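Local coordinates for protein protoporphyrinogen oxidase (Exiguobacterium sibiricum, PDB 3LOV) that binds FAD and probably acts in heme biosynthesis, oxidising coproporphyrinogen III to coproporphyrin III with oxygen and releasing hydrogen peroxide, at residues Y153-R157 / F191-E195; A311-M315 / L380-L385. All coordinates share one frame; numbering follows the deposited sequence.

Contact 1 (Y153-R157 / F191-E195); sequences YLRPR and FVANE
Glu195 receives both Arg157 and Tyr153 on its carboxylate, which joins the two helices by charge as well as by packing. NE of Arg157 points at OE2 of Glu195 over 2.8 Å in an almost straight bond (N-H...O 175°). OE2 lies in the guanidinium plane, at its edge, and is met on its syn side, and the two flat groups are turned 75° against each other. The other oxygen, OE1, accepts the hydroxyl OH of Tyr153; the modelled separation of 2.4 Å is very short, so its exact length is doubtful. Glutamate suits this place because its two oxygens serve two donors at once, and its extended chain, with CG anti to the backbone N, carries the charge across to helix 150-158.

Arg157 is steadied from its own helix. Its NH1 donates to the backbone O of Tyr153 at 2.9 Å, on a lone pair in the carbonyl plane. CD sits above one face of the Tyr153 ring, toward its rim, and CE1 of that ring lies 3.4 Å above a face of the guanidinium. The NH1 bond fixes the rotation of the guanidinium and leaves NE directed at Glu195; NH2 adds a weak bond to Arg142 O. The neighbouring positive charge would be expected to keep the buried glutamate ionised.

Apolar groups surround this polar cluster. CG2 of Val192 makes a CH-pi contact over a face of the Tyr153 ring, 4.1 Å from its centroid. CE2 of the same ring meets CB of Phe191 at 3.9 Å. Leu201 of helix 201-207 also touches Tyr153 and Arg157. With axes 13.2 Å apart and inclined at 44°, the helices are bridged by long side chains, in a helical region consistent with the helical domain of protoporphyrinogen oxidase relatives.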
ATOM      1  N   TYR A 153       7.644  13.035 -16.528  1.00 20.79           N
ATOM      2  CA  TYR A 153       7.528  12.235 -17.727  1.00 19.79           C
ATOM      3  C   TYR A 153       6.226  12.503 -18.415  1.00 21.04           C
ATOM      4  O   TYR A 153       6.191  12.681 -19.624  1.00 24.22           O
ATOM      5  CB  TYR A 153       7.610  10.750 -17.378  1.00 20.07           C
ATOM      6  CG  TYR A 153       7.262   9.815 -18.496  1.00 19.88           C
ATOM      7  CD1 TYR A 153       8.048   9.718 -19.605  1.00 16.81           C
ATOM      8  CD2 TYR A 153       6.166   8.978 -18.403  1.00 24.56           C
ATOM      9  CE1 TYR A 153       7.750   8.816 -20.638  1.00 17.71           C
ATOM     10  CE2 TYR A 153       5.862   8.101 -19.396  1.00 24.88           C
ATOM     11  CZ  TYR A 153       6.655   8.025 -20.520  1.00 26.46           C
ATOM     12  OH  TYR A 153       6.322   7.134 -21.504  1.00 27.33           O
ATOM     13  N   LEU A 154       5.137  12.476 -17.663  1.00 20.19           N
ATOM     14  CA  LEU A 154       3.808  12.588 -18.227  1.00 19.01           C
ATOM     15  C   LEU A 154       3.362  13.999 -18.680  1.00 21.57           C
ATOM     16  O   LEU A 154       2.668  14.125 -19.694  1.00 19.58           O
ATOM     17  CB  LEU A 154       2.759  11.992 -17.258  1.00 22.49           C
ATOM     18  CG  LEU A 154       2.725  10.477 -17.011  1.00 24.17           C
ATOM     19  CD1 LEU A 154       1.628  10.152 -16.025  1.00 23.90           C
ATOM     20  CD2 LEU A 154       2.510   9.685 -18.316  1.00 22.30           C
ATOM     21  N   ARG A 155       3.723  15.061 -17.941  1.00 20.62           N
ATOM     22  CA  ARG A 155       3.173  16.374 -18.216  1.00 18.64           C
ATOM     23  C   ARG A 155       3.515  16.896 -19.630  1.00 18.25           C
ATOM     24  O   ARG A 155       2.655  17.430 -20.321  1.00 19.63           O
ATOM     25  CB  ARG A 155       3.566  17.413 -17.136  1.00 19.47           C
ATOM     26  CG  ARG A 155       2.756  17.262 -15.837  1.00 17.99           C
ATOM     27  CD  ARG A 155       3.347  18.066 -14.721  1.00 25.40           C
ATOM     28  NE  ARG A 155       2.652  17.854 -13.461  1.00 21.57           N
ATOM     29  CZ  ARG A 155       1.549  18.480 -13.068  1.00 24.61           C
ATOM     30  NH1 ARG A 155       0.952  19.394 -13.825  1.00 27.91           N
ATOM     31  NH2 ARG A 155       1.016  18.149 -11.914  1.00 27.23           N
ATOM     32  N   PRO A 156       4.765  16.755 -20.060  1.00 21.14           N
ATOM     33  CA  PRO A 156       5.041  17.211 -21.434  1.00 23.73           C
ATOM     34  C   PRO A 156       4.320  16.416 -22.548  1.00 24.95           C
ATOM     35  O   PRO A 156       4.150  16.931 -23.653  1.00 25.95           O
ATOM     36  CB  PRO A 156       6.574  17.069 -21.575  1.00 23.37           C
ATOM     37  CG  PRO A 156       7.097  16.757 -20.171  1.00 23.75           C
ATOM     38  CD  PRO A 156       5.969  16.295 -19.333  1.00 21.86           C
ATOM     39  N   ARG A 157       3.928  15.174 -22.262  1.00 24.54           N
ATOM     40  CA  ARG A 157       3.292  14.309 -23.238  1.00 22.29           C
ATOM     41  C   ARG A 157       1.787  14.446 -23.248  1.00 24.49           C
ATOM     42  O   ARG A 157       1.166  14.242 -24.286  1.00 26.71           O
ATOM     43  CB  ARG A 157       3.672  12.841 -22.984  1.00 19.56           C
ATOM     44  CG  ARG A 157       5.174  12.566 -23.205  1.00 19.97           C
ATOM     45  CD  ARG A 157       5.653  11.174 -22.723  1.00 19.75           C
ATOM     46  NE  ARG A 157       6.992  10.931 -23.237  1.00 20.46           N
ATOM     47  CZ  ARG A 157       8.100  11.546 -22.793  1.00 25.52           C
ATOM     48  NH1 ARG A 157       8.070  12.396 -21.768  1.00 20.27           N
ATOM     49  NH2 ARG A 157       9.252  11.331 -23.387  1.00 28.18           N
ATOM     50  N   PHE A 191       4.892   2.015 -19.469  1.00 29.21           N
ATOM     51  CA  PHE A 191       4.637   3.245 -20.242  1.00 30.00           C
ATOM     52  C   PHE A 191       5.791   3.559 -21.179  1.00 28.17           C
ATOM     53  O   PHE A 191       5.586   3.851 -22.374  1.00 25.70           O
ATOM     54  CB  PHE A 191       4.410   4.481 -19.355  1.00 31.41           C
ATOM     55  CG  PHE A 191       3.125   4.453 -18.558  1.00 35.58           C
ATOM     56  CD1 PHE A 191       2.200   3.417 -18.701  1.00 36.82           C
ATOM     57  CD2 PHE A 191       2.842   5.488 -17.664  1.00 42.72           C
ATOM     58  CE1 PHE A 191       1.019   3.402 -17.941  1.00 41.49           C
ATOM     59  CE2 PHE A 191       1.667   5.485 -16.904  1.00 37.08           C
ATOM     60  CZ  PHE A 191       0.756   4.440 -17.038  1.00 43.09           C
ATOM     61  N   VAL A 192       6.996   3.527 -20.623  1.00 28.50           N
ATOM     62  CA  VAL A 192       8.196   3.947 -21.349  1.00 26.54           C
ATOM     63  C   VAL A 192       8.595   2.871 -22.391  1.00 26.20           C
ATOM     64  O   VAL A 192       8.989   3.205 -23.520  1.00 25.37           O
ATOM     65  CB  VAL A 192       9.369   4.235 -20.371  1.00 26.10           C
ATOM     66  CG1 VAL A 192      10.673   4.615 -21.130  1.00 20.85           C
ATOM     67  CG2 VAL A 192       8.964   5.334 -19.367  1.00 30.14           C
ATOM     68  N   ALA A 193       8.519   1.607 -21.976  1.00 25.51           N
ATOM     69  CA  ALA A 193       8.813   0.448 -22.842  1.00 28.76           C
ATOM     70  C   ALA A 193       7.903   0.498 -24.084  1.00 25.34           C
ATOM     71  O   ALA A 193       8.354   0.476 -25.197  1.00 24.26           O
ATOM     72  CB  ALA A 193       8.600  -0.896 -22.036  1.00 27.27           C
ATOM     73  N   ASN A 194       6.615   0.664 -23.853  1.00 24.25           N
ATOM     74  CA  ASN A 194       5.662   0.724 -24.942  1.00 23.03           C
ATOM     75  C   ASN A 194       5.796   1.943 -25.825  1.00 23.20           C
ATOM     76  O   ASN A 194       5.667   1.819 -27.045  1.00 24.45           O
ATOM     77  CB  ASN A 194       4.252   0.538 -24.409  1.00 23.89           C
ATOM     78  CG  ASN A 194       4.031  -0.878 -23.872  1.00 27.44           C
ATOM     79  OD1 ASN A 194       3.400  -1.068 -22.856  1.00 41.80           O
ATOM     80  ND2 ASN A 194       4.548  -1.853 -24.566  1.00 27.19           N
ATOM     81  N   GLU A 195       6.117   3.096 -25.236  1.00 20.68           N
ATOM     82  CA  GLU A 195       6.396   4.295 -26.005  1.00 21.21           C
ATOM     83  C   GLU A 195       7.586   4.074 -26.944  1.00 24.91           C
ATOM     84  O   GLU A 195       7.614   4.554 -28.088  1.00 26.09           O
ATOM     85  CB  GLU A 195       6.739   5.472 -25.063  1.00 18.55           C
ATOM     86  CG  GLU A 195       6.863   6.811 -25.773  1.00 22.03           C
ATOM     87  CD  GLU A 195       7.124   8.035 -24.856  1.00 30.02           C
ATOM     88  OE1 GLU A 195       7.184   7.894 -23.625  1.00 37.02           O
ATOM     89  OE2 GLU A 195       7.286   9.156 -25.396  1.00 24.63           O
TER

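Contact 2 (A311-M315 / L380-L385); sequences ATVTM and LQQAVL
Ala311 opens the contact, its CB meeting CD2 of Leu380 at 3.8 Å; the small methyl lets the leucine branch settle close to the strand. Two residues on, Val313 points at the helix between Leu380 and Val384. Its CG2, placed beside the backbone N by a chi1 of -179°, touches CG of Leu380 and also CG2 of Val384, each at 3.9 Å. The two valines reach toward each other tip to tip, whereas Val313 and Leu380 slide past one another. Beta-branched valine suits the extended backbone of a strand, and its compact methyls pack against both Leu380 and Val384. Met315, present as selenomethionine, has an extended chain that reaches further: SE lies 4.0 Å from CG1 of Val384, and the terminal methyl is modelled against Leu385, too closely for its position there to be trusted.

The segments cross at -66°, their axes 9.7 Å apart. Strand 307-318 runs between strands 357-364 and 400-411, antiparallel to both, and helix 377-392 packs on one face of this mixed sheet, where Val384 also touches Ala362 and Gln381 touches Val401.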
ATOM      1  N   ALA A 311      -6.592   7.506   8.168  1.00 16.86           N
ATOM      2  CA  ALA A 311      -7.704   6.829   8.859  1.00 20.07           C
ATOM      3  C   ALA A 311      -8.668   6.190   7.840  1.00 22.27           C
ATOM      4  O   ALA A 311      -8.939   6.760   6.766  1.00 19.67           O
ATOM      5  CB  ALA A 311      -8.471   7.791   9.735  1.00 20.82           C
ATOM      6  N   THR A 312      -9.180   5.006   8.171  1.00 21.96           N
ATOM      7  CA  THR A 312     -10.312   4.461   7.450  1.00 22.40           C
ATOM      8  C   THR A 312     -11.538   4.588   8.354  1.00 24.03           C
ATOM      9  O   THR A 312     -11.481   4.328   9.566  1.00 22.93           O
ATOM     10  CB  THR A 312     -10.082   3.004   6.982  1.00 20.50           C
ATOM     11  OG1 THR A 312      -9.917   2.151   8.117  1.00 22.34           O
ATOM     12  CG2 THR A 312      -8.838   2.910   6.058  1.00 19.70           C
ATOM     13  N   VAL A 313     -12.639   5.041   7.763  1.00 23.86           N
ATOM     14  CA  VAL A 313     -13.867   5.271   8.504  1.00 21.25           C
ATOM     15  C   VAL A 313     -14.944   4.505   7.734  1.00 21.22           C
ATOM     16  O   VAL A 313     -15.250   4.838   6.603  1.00 19.97           O
ATOM     17  CB  VAL A 313     -14.188   6.779   8.658  1.00 23.96           C
ATOM     18  CG1 VAL A 313     -15.503   6.975   9.491  1.00 17.14           C
ATOM     19  CG2 VAL A 313     -12.998   7.515   9.297  1.00 17.03           C
ATOM     20  N   THR A 314     -15.429   3.427   8.332  1.00 20.76           N
ATOM     21  CA  THR A 314     -16.353   2.526   7.680  1.00 25.79           C
ATOM     22  C   THR A 314     -17.705   2.748   8.309  1.00 24.05           C
ATOM     23  O   THR A 314     -17.814   2.764   9.518  1.00 23.94           O
ATOM     24  CB  THR A 314     -15.947   1.046   7.832  1.00 27.37           C
ATOM     25  OG1 THR A 314     -14.780   0.778   7.030  1.00 28.68           O
ATOM     26  CG2 THR A 314     -17.099   0.141   7.381  1.00 23.13           C
HETATM   27  N   MSE A 315     -18.720   2.965   7.473  1.00 25.94           N
HETATM   28  CA  MSE A 315     -20.104   3.173   7.941  1.00 27.93           C
HETATM   29  C   MSE A 315     -21.016   2.062   7.419  1.00 28.52           C
HETATM   30  O   MSE A 315     -21.098   1.854   6.206  1.00 27.08           O
HETATM   31  CB  MSE A 315     -20.619   4.510   7.436  1.00 28.09           C
HETATM   32  CG  MSE A 315     -20.013   5.681   8.151  1.00 36.28           C
HETATM   33 SE   MSE A 315     -19.969   7.252   7.039  0.75 48.27          SE
HETATM   34  CE  MSE A 315     -19.934   8.389   8.574  1.00 45.04           C
ATOM     35  N   LEU A 380     -13.514  13.303  13.391  1.00 35.45           N
ATOM     36  CA  LEU A 380     -13.234  12.511  12.180  1.00 33.65           C
ATOM     37  C   LEU A 380     -14.536  11.977  11.560  1.00 32.54           C
ATOM     38  O   LEU A 380     -14.786  12.094  10.373  1.00 29.52           O
ATOM     39  CB  LEU A 380     -12.320  11.354  12.558  1.00 32.68           C
ATOM     40  CG  LEU A 380     -11.680  10.458  11.513  1.00 33.59           C
ATOM     41  CD1 LEU A 380     -11.054  11.278  10.355  1.00 25.69           C
ATOM     42  CD2 LEU A 380     -10.630   9.618  12.223  1.00 28.62           C
ATOM     43  N   GLN A 381     -15.382  11.410  12.394  1.00 32.76           N
ATOM     44  CA  GLN A 381     -16.649  10.897  11.933  1.00 35.71           C
ATOM     45  C   GLN A 381     -17.539  11.986  11.332  1.00 34.23           C
ATOM     46  O   GLN A 381     -18.134  11.798  10.268  1.00 32.45           O
ATOM     47  CB  GLN A 381     -17.377  10.266  13.098  1.00 36.10           C
ATOM     48  CG  GLN A 381     -18.754   9.802  12.742  1.00 46.12           C
ATOM     49  CD  GLN A 381     -19.228   8.759  13.695  1.00 55.34           C
ATOM     50  OE1 GLN A 381     -18.448   8.253  14.510  1.00 57.20           O
ATOM     51  NE2 GLN A 381     -20.515   8.425  13.612  1.00 61.48           N
ATOM     52  N   GLN A 382     -17.607  13.125  12.011  1.00 33.20           N
ATOM     53  CA  GLN A 382     -18.448  14.224  11.558  1.00 35.42           C
ATOM     54  C   GLN A 382     -17.971  14.760  10.190  1.00 32.50           C
ATOM     55  O   GLN A 382     -18.778  14.969   9.292  1.00 33.98           O
ATOM     56  CB  GLN A 382     -18.512  15.326  12.642  1.00 37.05           C
ATOM     57  CG  GLN A 382     -19.381  16.551  12.297  1.00 46.80           C
ATOM     58  CD  GLN A 382     -20.786  16.183  11.827  1.00 54.30           C
ATOM     59  OE1 GLN A 382     -21.306  16.777  10.879  1.00 62.33           O
ATOM     60  NE2 GLN A 382     -21.398  15.191  12.475  1.00 55.62           N
ATOM     61  N   ALA A 383     -16.658  14.924  10.018  1.00 31.31           N
ATOM     62  CA  ALA A 383     -16.101  15.361   8.744  1.00 29.68           C
ATOM     63  C   ALA A 383     -16.446  14.372   7.621  1.00 29.89           C
ATOM     64  O   ALA A 383     -16.885  14.776   6.547  1.00 27.66           O
ATOM     65  CB  ALA A 383     -14.587  15.519   8.857  1.00 28.66           C
ATOM     66  N   VAL A 384     -16.243  13.082   7.877  1.00 29.18           N
ATOM     67  CA  VAL A 384     -16.556  12.051   6.878  1.00 27.65           C
ATOM     68  C   VAL A 384     -18.063  12.082   6.542  1.00 29.78           C
ATOM     69  O   VAL A 384     -18.451  12.006   5.364  1.00 30.52           O
ATOM     70  CB  VAL A 384     -16.092  10.618   7.331  1.00 25.02           C
ATOM     71  CG1 VAL A 384     -16.691   9.506   6.414  1.00 27.16           C
ATOM     72  CG2 VAL A 384     -14.592  10.500   7.303  1.00 17.17           C
ATOM     73  N   LEU A 385     -18.903  12.198   7.566  1.00 31.35           N
ATOM     74  CA  LEU A 385     -20.362  12.217   7.351  1.00 34.12           C
ATOM     75  C   LEU A 385     -20.807  13.410   6.527  1.00 35.07           C
ATOM     76  O   LEU A 385     -21.576  13.250   5.573  1.00 36.77           O
ATOM     77  CB  LEU A 385     -21.143  12.178   8.663  1.00 34.06           C
ATOM     78  CG  LEU A 385     -21.585  10.751   8.952  1.00 41.01           C
ATOM     79  CD1 LEU A 385     -21.724  10.442  10.465  1.00 43.49           C
ATOM     80  CD2 LEU A 385     -22.841  10.431   8.148  1.00 44.30           C
TER

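Contact 1 and contact 2 lie in different parts of one chain, their centres 37 Å apart and their nearest atoms about 24 Å apart, without touching. They follow in series: along the chain, contact 1 closes before contact 2 opens. No helix or strand is shared. Contact 1 joins two helices with only helix and loop between them in sequence, whereas contact 2 sets a helix on the seven-stranded mixed sheet. Neither belongs to the parallel sheet that includes strand 6-10 of the Rossmann-type FAD-binding region. In contact 2 the side chain of Ala311 is about 8 Å from FAD. Contact 1 therefore lies in a helical part of the flavoprotein and contact 2 in the part built on the mixed sheet.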